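Local coordinates for glycosyl hydrolase family 2, TIM barrel domain protein (Faecalibacterium prausnitzii A2-165, PDB 6ED2) that probably hydrolyses beta-D-glucuronides, as a beta-glucuronidase of glycosyl hydrolase family 2 from the human gut microbiota, at residues R87-C90 and G91-Y95; A103-G107 and W108-L112. All coordinates share one frame; numbering follows the deposited sequence.

Contact 1: R87-C90 and G91-Y95; sequences REYC and GDFWY
Tyr89 reaches forward alongside Gly91 to Asp92 where a loop after helix 84-87 enters strand 92-101, in the antiparallel sheet of the family 2 sugar binding domain. Its ring runs along the chain, with CG anti to the backbone N (chi1 180°), which brings the phenol to the strand's first peptide. There Tyr89 OH donates to Asp92 O at 2.5 Å, a short bond that meets the carbonyl at 141° and is tilted 20° from its plane. The acceptor lies near the plane of the tyrosine ring, at its edge. Beside it Tyr89 CE2 approaches Phe93 CD2 at 4.2 Å, an edge contact for the tyrosine. Gly91 allows the bend, its positive phi leaving no room for a CB, which would clash with Cys90 O and crowd the phenol. Its N is bonded to Asn162 OD1, while Asn162 ND2 holds Tyr89 O. A phenylalanine in place of Tyr89 would keep the ring but would probably leave Asp92 O without this donor and the strand entry less firmly tied. The Asp92 carboxylate is hydrogen-bonded to Asn161 ND2 and Ser54 OG. A water accepts from Asp92 N at 2.9 Å and donates weakly to Tyr89 OH at 3.3 Å.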
loop_
_atom_site.group_PDB
_atom_site.type_symbol
_atom_site.label_atom_id
_atom_site.label_comp_id
_atom_site.label_asym_id
_atom_site.label_seq_id
_atom_site.Cartn_x
_atom_site.Cartn_y
_atom_site.Cartn_z
ATOM N N ARG A 87 -11.996 10.240 20.840
ATOM C CA ARG A 87 -11.908 10.847 19.514
ATOM C C ARG A 87 -13.244 11.453 19.110
ATOM O O ARG A 87 -13.289 12.560 18.564
ATOM C CB ARG A 87 -11.448 9.834 18.467
ATOM C CG ARG A 87 -11.145 10.466 17.106
ATOM C CD ARG A 87 -11.189 9.422 15.972
ATOM N NE ARG A 87 -12.559 9.089 15.603
ATOM C CZ ARG A 87 -12.950 7.941 15.042
ATOM N NH1 ARG A 87 -12.077 6.978 14.769
ATOM N NH2 ARG A 87 -14.234 7.753 14.744
ATOM N N GLU A 88 -14.343 10.764 19.404
ATOM C CA GLU A 88 -15.669 11.211 18.985
ATOM C C GLU A 88 -16.398 12.016 20.061
ATOM O O GLU A 88 -17.589 12.299 19.899
ATOM C CB GLU A 88 -16.521 10.003 18.575
ATOM C CG GLU A 88 -16.075 9.308 17.278
ATOM C CD GLU A 88 -16.594 10.006 16.011
ATOM O OE1 GLU A 88 -17.417 10.938 16.122
ATOM O OE2 GLU A 88 -16.183 9.628 14.891
ATOM N N TYR A 89 -15.723 12.371 21.160
ATOM C CA TYR A 89 -16.389 13.090 22.241
ATOM C C TYR A 89 -17.091 14.342 21.729
ATOM O O TYR A 89 -16.500 15.167 21.014
ATOM C CB TYR A 89 -15.396 13.491 23.330
ATOM C CG TYR A 89 -16.091 14.239 24.438
ATOM C CD1 TYR A 89 -16.725 13.547 25.472
ATOM C CD2 TYR A 89 -16.162 15.632 24.437
ATOM C CE1 TYR A 89 -17.379 14.218 26.493
ATOM C CE2 TYR A 89 -16.831 16.320 25.453
ATOM C CZ TYR A 89 -17.434 15.604 26.476
ATOM O OH TYR A 89 -18.086 16.266 27.492
ATOM N N CYS A 90 -18.350 14.499 22.127
ATOM C CA CYS A 90 -19.165 15.628 21.689
ATOM C C CYS A 90 -19.846 16.236 22.906
ATOM O O CYS A 90 -20.631 15.562 23.580
ATOM C CB CYS A 90 -20.195 15.190 20.643
ATOM S SG CYS A 90 -21.115 16.584 19.894
ATOM N N GLY A 91 -19.528 17.483 23.203
ATOM C CA GLY A 91 -20.103 18.122 24.370
ATOM C C GLY A 91 -19.156 19.173 24.921
ATOM O O GLY A 91 -18.413 19.802 24.173
ATOM N N ASP A 92 -19.232 19.351 26.243
ATOM C CA ASP A 92 -18.386 20.298 26.971
ATOM C C ASP A 92 -17.033 19.670 27.308
ATOM O O ASP A 92 -16.962 18.508 27.725
ATOM C CB ASP A 92 -19.056 20.705 28.289
ATOM C CG ASP A 92 -20.205 21.682 28.117
ATOM O OD1 ASP A 92 -20.363 22.302 27.038
ATOM O OD2 ASP A 92 -20.962 21.826 29.097
ATOM N N PHE A 93 -15.962 20.454 27.160
ATOM C CA PHE A 93 -14.626 20.036 27.564
ATOM C C PHE A 93 -13.837 21.267 28.002
ATOM O O PHE A 93 -14.105 22.390 27.560
ATOM C CB PHE A 93 -13.882 19.282 26.433
ATOM C CG PHE A 93 -13.908 19.989 25.093
ATOM C CD1 PHE A 93 -12.843 20.796 24.699
ATOM C CD2 PHE A 93 -15.001 19.843 24.228
ATOM C CE1 PHE A 93 -12.841 21.452 23.475
ATOM C CE2 PHE A 93 -15.021 20.493 22.994
ATOM C CZ PHE A 93 -13.935 21.304 22.614
ATOM N N TRP A 94 -12.837 21.044 28.863
ATOM C CA TRP A 94 -12.126 22.126 29.535
ATOM C C TRP A 94 -10.634 22.097 29.226
ATOM O O TRP A 94 -9.998 21.034 29.239
ATOM C CB TRP A 94 -12.307 22.048 31.055
ATOM C CG TRP A 94 -13.707 22.254 31.568
ATOM C CD1 TRP A 94 -14.737 21.374 31.505
ATOM C CD2 TRP A 94 -14.197 23.402 32.272
ATOM N NE1 TRP A 94 -15.852 21.901 32.121
ATOM C CE2 TRP A 94 -15.544 23.150 32.595
ATOM C CE3 TRP A 94 -13.627 24.622 32.653
ATOM C CZ2 TRP A 94 -16.339 24.078 33.278
ATOM C CZ3 TRP A 94 -14.404 25.535 33.334
ATOM C CH2 TRP A 94 -15.748 25.261 33.639
ATOM N N TYR A 95 -10.089 23.279 28.972
ATOM C CA TYR A 95 -8.659 23.524 28.904
ATOM C C TYR A 95 -8.263 24.417 30.074
ATOM O O TYR A 95 -9.035 25.281 30.503
ATOM C CB TYR A 95 -8.273 24.209 27.594
ATOM C CG TYR A 95 -8.210 23.316 26.382
ATOM C CD1 TYR A 95 -6.985 22.913 25.867
ATOM C CD2 TYR A 95 -9.370 22.909 25.722
ATOM C CE1 TYR A 95 -6.907 22.113 24.748
ATOM C CE2 TYR A 95 -9.302 22.091 24.587
ATOM C CZ TYR A 95 -8.067 21.696 24.111
ATOM O OH TYR A 95 -7.970 20.888 22.993
HETATM O O HOH W 1 -21.039 17.720 27.865
#

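Contact 2: A103-G107 and W108-L112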
loop_
_atom_site.group_PDB
_atom_site.type_symbol
_atom_site.label_atom_id
_atom_site.label_comp_id
_atom_site.label_asym_id
_atom_site.label_seq_id
_atom_site.Cartn_x
_atom_site.Cartn_y
_atom_site.Cartn_z
ATOM N N ALA A 103 4.915 42.269 37.361
ATOM C CA ALA A 103 4.599 43.484 38.102
ATOM C C ALA A 103 4.645 44.710 37.200
ATOM O O ALA A 103 3.786 45.590 37.294
ATOM C CB ALA A 103 5.575 43.652 39.266
ATOM N N GLU A 104 5.645 44.782 36.323
ATOM C CA GLU A 104 5.913 45.916 35.458
ATOM C C GLU A 104 4.920 46.035 34.283
ATOM O O GLU A 104 5.125 46.896 33.418
ATOM C CB GLU A 104 7.348 45.840 34.931
ATOM C CG GLU A 104 7.625 44.686 33.969
ATOM C CD GLU A 104 8.144 43.405 34.653
ATOM O OE1 GLU A 104 8.148 43.316 35.913
ATOM O OE2 GLU A 104 8.548 42.483 33.899
ATOM N N TRP A 105 3.879 45.203 34.235
ATOM C CA TRP A 105 2.760 45.397 33.326
ATOM C C TRP A 105 1.645 46.241 33.935
ATOM O O TRP A 105 0.697 46.595 33.220
ATOM C CB TRP A 105 2.204 44.039 32.884
ATOM C CG TRP A 105 3.029 43.438 31.808
ATOM C CD1 TRP A 105 4.268 43.839 31.416
ATOM C CD2 TRP A 105 2.676 42.340 30.964
ATOM N NE1 TRP A 105 4.708 43.062 30.376
ATOM C CE2 TRP A 105 3.755 42.123 30.092
ATOM C CE3 TRP A 105 1.545 41.520 30.862
ATOM C CZ2 TRP A 105 3.739 41.128 29.121
ATOM C CZ3 TRP A 105 1.534 40.533 29.908
ATOM C CH2 TRP A 105 2.626 40.340 29.051
ATOM N N SER A 106 1.732 46.562 35.227
ATOM C CA SER A 106 0.753 47.426 35.880
ATOM C C SER A 106 0.568 48.720 35.098
ATOM O O SER A 106 1.541 49.363 34.698
ATOM C CB SER A 106 1.212 47.741 37.308
ATOM O OG SER A 106 0.107 47.940 38.169
ATOM N N GLY A 107 -0.689 49.098 34.864
ATOM C CA GLY A 107 -0.993 50.267 34.070
ATOM C C GLY A 107 -1.254 49.993 32.601
ATOM O O GLY A 107 -1.855 50.834 31.925
ATOM N N TRP A 108 -0.808 48.858 32.086
ATOM C CA TRP A 108 -1.174 48.413 30.755
ATOM C C TRP A 108 -2.523 47.708 30.801
ATOM O O TRP A 108 -2.947 47.199 31.840
ATOM C CB TRP A 108 -0.150 47.422 30.227
ATOM C CG TRP A 108 0.940 47.898 29.350
ATOM C CD1 TRP A 108 0.907 48.001 27.995
ATOM C CD2 TRP A 108 2.279 48.219 29.744
ATOM N NE1 TRP A 108 2.132 48.407 27.518
ATOM C CE2 TRP A 108 2.992 48.545 28.573
ATOM C CE3 TRP A 108 2.934 48.293 30.974
ATOM C CZ2 TRP A 108 4.329 48.931 28.593
ATOM C CZ3 TRP A 108 4.265 48.681 30.994
ATOM C CH2 TRP A 108 4.947 48.992 29.809
ATOM N N ASP A 109 -3.198 47.660 29.655
ATOM C CA ASP A 109 -4.299 46.720 29.495
ATOM C C ASP A 109 -3.751 45.307 29.325
ATOM O O ASP A 109 -2.775 45.092 28.600
ATOM C CB ASP A 109 -5.159 47.095 28.289
ATOM C CG ASP A 109 -6.540 47.613 28.693
ATOM O OD1 ASP A 109 -6.916 47.564 29.897
ATOM O OD2 ASP A 109 -7.236 48.105 27.791
ATOM N N ILE A 110 -4.380 44.351 30.001
ATOM C CA ILE A 110 -3.979 42.949 29.960
ATOM C C ILE A 110 -5.064 42.183 29.228
ATOM O O ILE A 110 -6.204 42.095 29.713
ATOM C CB ILE A 110 -3.762 42.349 31.362
ATOM C CG1 ILE A 110 -3.030 43.330 32.291
ATOM C CG2 ILE A 110 -2.975 41.043 31.236
ATOM C CD1 ILE A 110 -1.668 43.733 31.787
ATOM N N VAL A 111 -4.705 41.608 28.077
ATOM C CA VAL A 111 -5.663 41.014 27.154
ATOM C C VAL A 111 -5.154 39.653 26.694
ATOM O O VAL A 111 -4.004 39.537 26.250
ATOM C CB VAL A 111 -5.901 41.927 25.927
ATOM C CG1 VAL A 111 -7.028 41.375 25.062
ATOM C CG2 VAL A 111 -6.180 43.388 26.352
ATOM N N LEU A 112 -6.028 38.644 26.746
ATOM C CA LEU A 112 -5.780 37.331 26.149
ATOM C C LEU A 112 -6.372 37.260 24.744
ATOM O O LEU A 112 -7.521 37.649 24.539
ATOM C CB LEU A 112 -6.402 36.234 27.009
ATOM C CG LEU A 112 -5.816 36.120 28.409
ATOM C CD1 LEU A 112 -6.722 35.270 29.272
ATOM C CD2 LEU A 112 -4.398 35.542 28.328
HETATM O O HOH W 2 -2.913 47.301 34.462
#
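Trp105 and Trp108 close a type II beta turn that connects strand 92-101 with strand 109-114 in the sugar binding domain. Residues 103-105 form a 3-10 segment, followed by Ser106, whose N bonds to Ala103 O, and the chain then reverses through Ser106 and Gly107. Trp108 N donates to Trp105 O at 2.9 Å with an N-H...O angle of 156°, the closing bond of the turn. Gly107 has a positive phi, as expected at the third position of a type II turn, where a side chain would be pressed against the preceding carbonyl oxygen. A water spans the outgoing backbone, accepting from Gly107 N and donating to Trp108 O at 2.6 Å.

The indole of Trp108 folds back over the turn. Its CB lies 3.2 Å from Trp105 O, which sits at the ring edge, and its benzo corner CZ3 comes within 3.1 Å of Glu104 O. The two indoles meet obliquely, the five-membered ring of Trp105 against the six-membered ring of Trp108, with planes at 49°. With CG anti to the carbonyl carbon (chi1 -80°), the Trp105 indole is placed so that CE3 meets the methyl CD1 of Ile110 at 4.0 Å. That methyl lies at the same distance from Trp105 CB. Beyond the turn, Trp105 packs on Leu202 and Ala204 of strand 200-205 and on Ile40 of strand 38-51.

The polar ends look elsewhere: Trp108 NE1 donates to Thr36 O, and the Glu104 carboxylate pairs with Arg38 of the third subunit, whose Glu104 also packs on Trp108. Backbone bonding thus sets the reversal, apolar packing holds it against the sheet, and charge is directed into the subunit interface.

Contacts 1 and 2 mark the start of strand 92-101 and the loop after its end, which leads into strand 109-114; both strands belong to the same antiparallel sheet. Their centres are 32 Å apart and they do not touch. Contact 1 is buried, and a side-chain hydroxyl makes its bond across the segments. Contact 2 is only partly buried, with Ser106 and Gly107 exposed, and a backbone N-H makes the corresponding bond. Each has a glycine at its bend and a water bridging two of its polar atoms. They also face different copies of the protein: Arg87 in the first reaches the second subunit, Glu104 in the second the third.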